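PDB 2XMZ: hydrolase, alpha/beta hydrolase FOLD family from Staphylococcus aureus, which probably catalyses a step of menaquinone biosynthesis, the elimination that yields 2-succinyl-6-hydroxy-2,4-cyclohexadiene-1-carboxylate, as the MenH synthase. Local coordinates for residues D67-T70 / T71-R75; N125-E128 / R129-D133. All blocks are in the same frame, centred on the assembly; numbering follows the deposited sequence. Where two conformers were deposited one is given.

Overall arrangement
From the N terminus, the chain first runs through strands 6-9, 17-22 and 44-48 before reaching contact 1 in helix 66-77, whose side chains touch I48 of strand 44-48 and V96 of helix 92-103 beside the central mixed sheet. Strands 84-90 and 110-114 follow, and then helix 123-143, whose early turns hold contact 2. Each contact lies within one continuous helix and closes no loop of its own beyond a helical turn. The two come in series, neither nesting nor crossing, with centres about 24 Å apart and nearest atoms about 13 Å apart. Contact 1 belongs to the sheet-flanking layer, whereas contact 2 lies near the surface, against loop residues T193 to Q195.

Contact 1: D67-T70 / T71-R75; sequences DYIT and TLLDR
D74 N donates to T70 O at 2.7 Å with an N-H...O angle of 163°, and the carboxylate of D74 sits beside that same carbonyl, its CG 3.1 Å from T70 O. With CG beside the backbone N (chi1 -73°), the D74 side chain folds back along the preceding turn. Both carboxylate oxygens have partners elsewhere, OD1 taking a hydrogen bond from Y100 OH and OD2 pairing with H105 ND1; these would probably offset the closeness of the T70 carbonyl. One turn earlier, T71 N donates to D67 O over 2.9 Å. A water lies 2.6 Å from T71 OG1; it also reaches D67 OD1 in the conformer given, but D67 has a second conformer, so a bridge between the two side chains is doubtful. L72 N to Y68 O and L73 N to I69 O continue the i to i+4 pattern that defines an alpha-helix, here helix 66-77 of the alpha/beta hydrolase fold, flanking the central sheet. Packing repeats the four-residue spacing. Y68 brings ring atom CE2 to within 4.0 Å of L72 CD1, an oblique approach; W64 meets the same ring with planes about 30° apart, and Y68 OH is hydrogen-bonded to S58 OG. I69 CG2 lies 4.2 Å from L73 CG, and these two buried chains turn to V96 of helix 92-103, while L72 and L73 both touch I48 of strand 44-48. T70 CG2 passes obliquely beside the D74 carboxylate, 3.8 Å from OD2, whereas T70 OG1 bonds back to F66 O.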
# COMPACT_ATOMS: atom_id res chain seq x y z
N ASP A 67 14.90 3.97 1.96
CA ASP A 67 15.74 4.52 0.92
C ASP A 67 16.01 3.46 -0.15
O ASP A 67 16.02 3.77 -1.34
CB ASP A 67 17.07 5.03 1.45
CG ASP A 67 17.95 5.63 0.35
OD1 ASP A 67 19.02 5.08 0.05
OD2 ASP A 67 17.54 6.64 -0.25
N TYR A 68 16.21 2.22 0.29
CA TYR A 68 16.27 1.07 -0.61
C TYR A 68 15.00 0.95 -1.47
O TYR A 68 15.08 0.79 -2.69
CB TYR A 68 16.48 -0.24 0.17
CG TYR A 68 16.52 -1.46 -0.72
CD1 TYR A 68 17.73 -1.90 -1.30
CD2 TYR A 68 15.36 -2.19 -0.99
CE1 TYR A 68 17.77 -3.03 -2.14
CE2 TYR A 68 15.38 -3.32 -1.82
CZ TYR A 68 16.58 -3.73 -2.39
OH TYR A 68 16.59 -4.83 -3.20
N ILE A 69 13.85 1.00 -0.83
CA ILE A 69 12.57 0.92 -1.56
C ILE A 69 12.40 2.10 -2.52
O ILE A 69 11.92 1.93 -3.64
CB ILE A 69 11.38 0.81 -0.61
CG1 ILE A 69 11.45 -0.51 0.16
CG2 ILE A 69 10.03 0.91 -1.38
CD1 ILE A 69 10.81 -0.42 1.50
N THR A 70 12.80 3.29 -2.08
CA THR A 70 12.76 4.48 -2.95
C THR A 70 13.60 4.28 -4.20
O THR A 70 13.15 4.61 -5.30
CB THR A 70 13.22 5.72 -2.19
OG1 THR A 70 12.28 5.93 -1.15
CG2 THR A 70 13.30 6.99 -3.11
N THR A 71 14.82 3.75 -4.03
CA THR A 71 15.67 3.45 -5.18
C THR A 71 15.02 2.44 -6.11
O THR A 71 15.03 2.60 -7.33
CB THR A 71 17.05 2.94 -4.75
OG1 THR A 71 17.73 4.00 -4.09
CG2 THR A 71 17.88 2.48 -5.96
N LEU A 72 14.48 1.39 -5.52
CA LEU A 72 13.73 0.39 -6.24
C LEU A 72 12.67 1.03 -7.12
O LEU A 72 12.56 0.73 -8.32
CB LEU A 72 13.07 -0.52 -5.20
CG LEU A 72 12.39 -1.82 -5.59
CD1 LEU A 72 12.37 -2.71 -4.33
CD2 LEU A 72 10.95 -1.57 -6.12
N LEU A 73 11.88 1.91 -6.51
CA LEU A 73 10.81 2.59 -7.22
C LEU A 73 11.34 3.60 -8.24
O LEU A 73 10.80 3.69 -9.34
CB LEU A 73 9.83 3.26 -6.26
CG LEU A 73 9.09 2.41 -5.22
CD1 LEU A 73 8.01 3.29 -4.54
CD2 LEU A 73 8.46 1.16 -5.81
N ASP A 74 12.39 4.35 -7.89
CA ASP A 74 13.04 5.28 -8.83
C ASP A 74 13.35 4.57 -10.16
O ASP A 74 13.10 5.08 -11.25
CB ASP A 74 14.36 5.83 -8.26
CG ASP A 74 14.18 6.84 -7.13
OD1 ASP A 74 13.11 7.48 -6.94
OD2 ASP A 74 15.18 7.04 -6.42
N ARG A 75 13.88 3.36 -10.03
CA ARG A 75 14.35 2.58 -11.16
C ARG A 75 13.22 2.15 -12.06
O ARG A 75 13.36 2.12 -13.28
CB ARG A 75 15.14 1.37 -10.67
CG ARG A 75 16.49 1.77 -10.14
CD ARG A 75 17.17 0.59 -9.49
NE ARG A 75 18.49 0.94 -8.98
CZ ARG A 75 19.29 0.09 -8.35
NH1 ARG A 75 18.92 -1.17 -8.18
NH2 ARG A 75 20.47 0.49 -7.91
O HOH W 1 19.35 3.03 -2.26

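Contact 2: N125-E128 / R129-D133; sequences NQLE and RRLVD
R130 folds back over the preceding turn, where its side chain meets Q126 and L127. Its CB lies 3.5 Å from L127 O, and CG is equally near Q126 O, the carbonyl that accepts the R130 backbone N-H at 2.9 Å. CG stands beside the backbone N (chi1 -82°), and beyond CD the chain bends at chi3 (-63°), which carries the guanidinium back towards the N-terminal end of the helix. NE is the first atom of the flat group to approach L127 CD1. CZ and NH1 then pass the backbone of L127, whose CA sits 3.9 Å above one face of the guanidinium, offset toward its rim. NH1 also comes within 3.8 Å of L127 CD1, the two side chains crossing at about a right angle. At the far end NH2 donates to G194 O, so the polar tip is held by a loop, while L127 CA and Q126 O lie over one face of the guanidinium and L127 CD1 and Q126 CB come close to its nitrogens. Q126 has its own loop partner, its NE2 bonding to I120 O.

Elsewhere on the helix, L127 CG and L131 CD1 make an apolar contact at 4.2 Å, four residues apart. R129 bends at chi2 (58°) and pairs with D133 one turn ahead: NE reaches OD2 at 2.8 Å, close to the guanidinium plane but from above the carboxylate plane, while D133 OD1 forms a salt bridge with R136. Backbone bonds from R129 to N125, L131 to L127 and V132 to E128 complete the run. R129-D133 is thus an i to i+4 salt bridge along an alpha-helix, and helix 123-143 is the first of the helical insertion between strands 110-114 and 210-215, consistent with the cap of an alpha/beta hydrolase.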
# COMPACT_ATOMS: atom_id res chain seq x y z
N ASN A 125 5.85 5.37 21.14
CA ASN A 125 4.92 4.59 20.35
C ASN A 125 5.64 3.92 19.18
O ASN A 125 5.29 2.81 18.80
CB ASN A 125 3.72 5.42 19.86
CG ASN A 125 2.78 5.83 20.99
OD1 ASN A 125 2.75 5.21 22.05
ND2 ASN A 125 2.02 6.89 20.77
N GLN A 126 6.67 4.57 18.63
CA GLN A 126 7.48 3.97 17.57
C GLN A 126 8.17 2.72 18.10
O GLN A 126 8.17 1.69 17.42
CB GLN A 126 8.53 4.94 17.02
CG GLN A 126 7.99 6.06 16.14
CD GLN A 126 9.05 7.13 15.82
OE1 GLN A 126 10.05 7.27 16.53
NE2 GLN A 126 8.82 7.87 14.75
N LEU A 127 8.73 2.83 19.30
CA LEU A 127 9.39 1.71 19.97
C LEU A 127 8.42 0.57 20.27
O LEU A 127 8.75 -0.59 20.04
CB LEU A 127 10.10 2.17 21.25
CG LEU A 127 10.85 1.07 22.04
CD1 LEU A 127 11.90 0.31 21.18
CD2 LEU A 127 11.48 1.64 23.30
N GLU A 128 7.23 0.91 20.80
CA GLU A 128 6.20 -0.09 21.11
C GLU A 128 5.96 -0.94 19.86
O GLU A 128 5.90 -2.17 19.92
CB GLU A 128 4.88 0.59 21.52
CG GLU A 128 4.72 0.93 23.00
CD GLU A 128 3.57 1.94 23.27
OE1 GLU A 128 2.69 2.12 22.37
OE2 GLU A 128 3.56 2.56 24.36
N ARG A 129 5.85 -0.27 18.73
CA ARG A 129 5.55 -0.91 17.48
C ARG A 129 6.71 -1.74 16.95
O ARG A 129 6.49 -2.84 16.44
CB ARG A 129 5.14 0.13 16.44
CG ARG A 129 4.92 -0.43 15.09
CD ARG A 129 3.84 -1.53 15.10
NE ARG A 129 3.52 -1.90 13.73
CZ ARG A 129 2.48 -1.40 13.07
NH1 ARG A 129 1.66 -0.53 13.67
NH2 ARG A 129 2.26 -1.77 11.81
N ARG A 130 7.93 -1.21 17.08
CA ARG A 130 9.13 -1.96 16.73
C ARG A 130 9.20 -3.27 17.47
O ARG A 130 9.44 -4.30 16.85
CB ARG A 130 10.40 -1.15 17.01
CG ARG A 130 10.73 -0.17 15.88
CD ARG A 130 12.20 0.22 15.90
NE ARG A 130 12.62 0.93 17.10
CZ ARG A 130 12.40 2.22 17.34
NH1 ARG A 130 12.86 2.77 18.46
NH2 ARG A 130 11.74 2.96 16.46
N LEU A 131 9.01 -3.23 18.78
CA LEU A 131 8.99 -4.45 19.61
C LEU A 131 7.97 -5.48 19.11
O LEU A 131 8.27 -6.67 19.01
CB LEU A 131 8.73 -4.13 21.08
CG LEU A 131 9.80 -3.38 21.89
CD1 LEU A 131 9.17 -2.68 23.11
CD2 LEU A 131 10.89 -4.32 22.39
N VAL A 132 6.76 -5.02 18.82
CA VAL A 132 5.70 -5.91 18.36
C VAL A 132 6.05 -6.51 17.00
O VAL A 132 5.93 -7.72 16.81
CB VAL A 132 4.35 -5.18 18.28
CG1 VAL A 132 3.32 -6.03 17.56
CG2 VAL A 132 3.85 -4.84 19.67
N ASP A 133 6.48 -5.68 16.06
CA ASP A 133 6.88 -6.17 14.74
C ASP A 133 8.12 -7.03 14.76
O ASP A 133 8.23 -7.98 13.98
CB ASP A 133 7.05 -5.02 13.76
CG ASP A 133 5.73 -4.43 13.35
OD1 ASP A 133 4.68 -5.10 13.56
OD2 ASP A 133 5.74 -3.32 12.81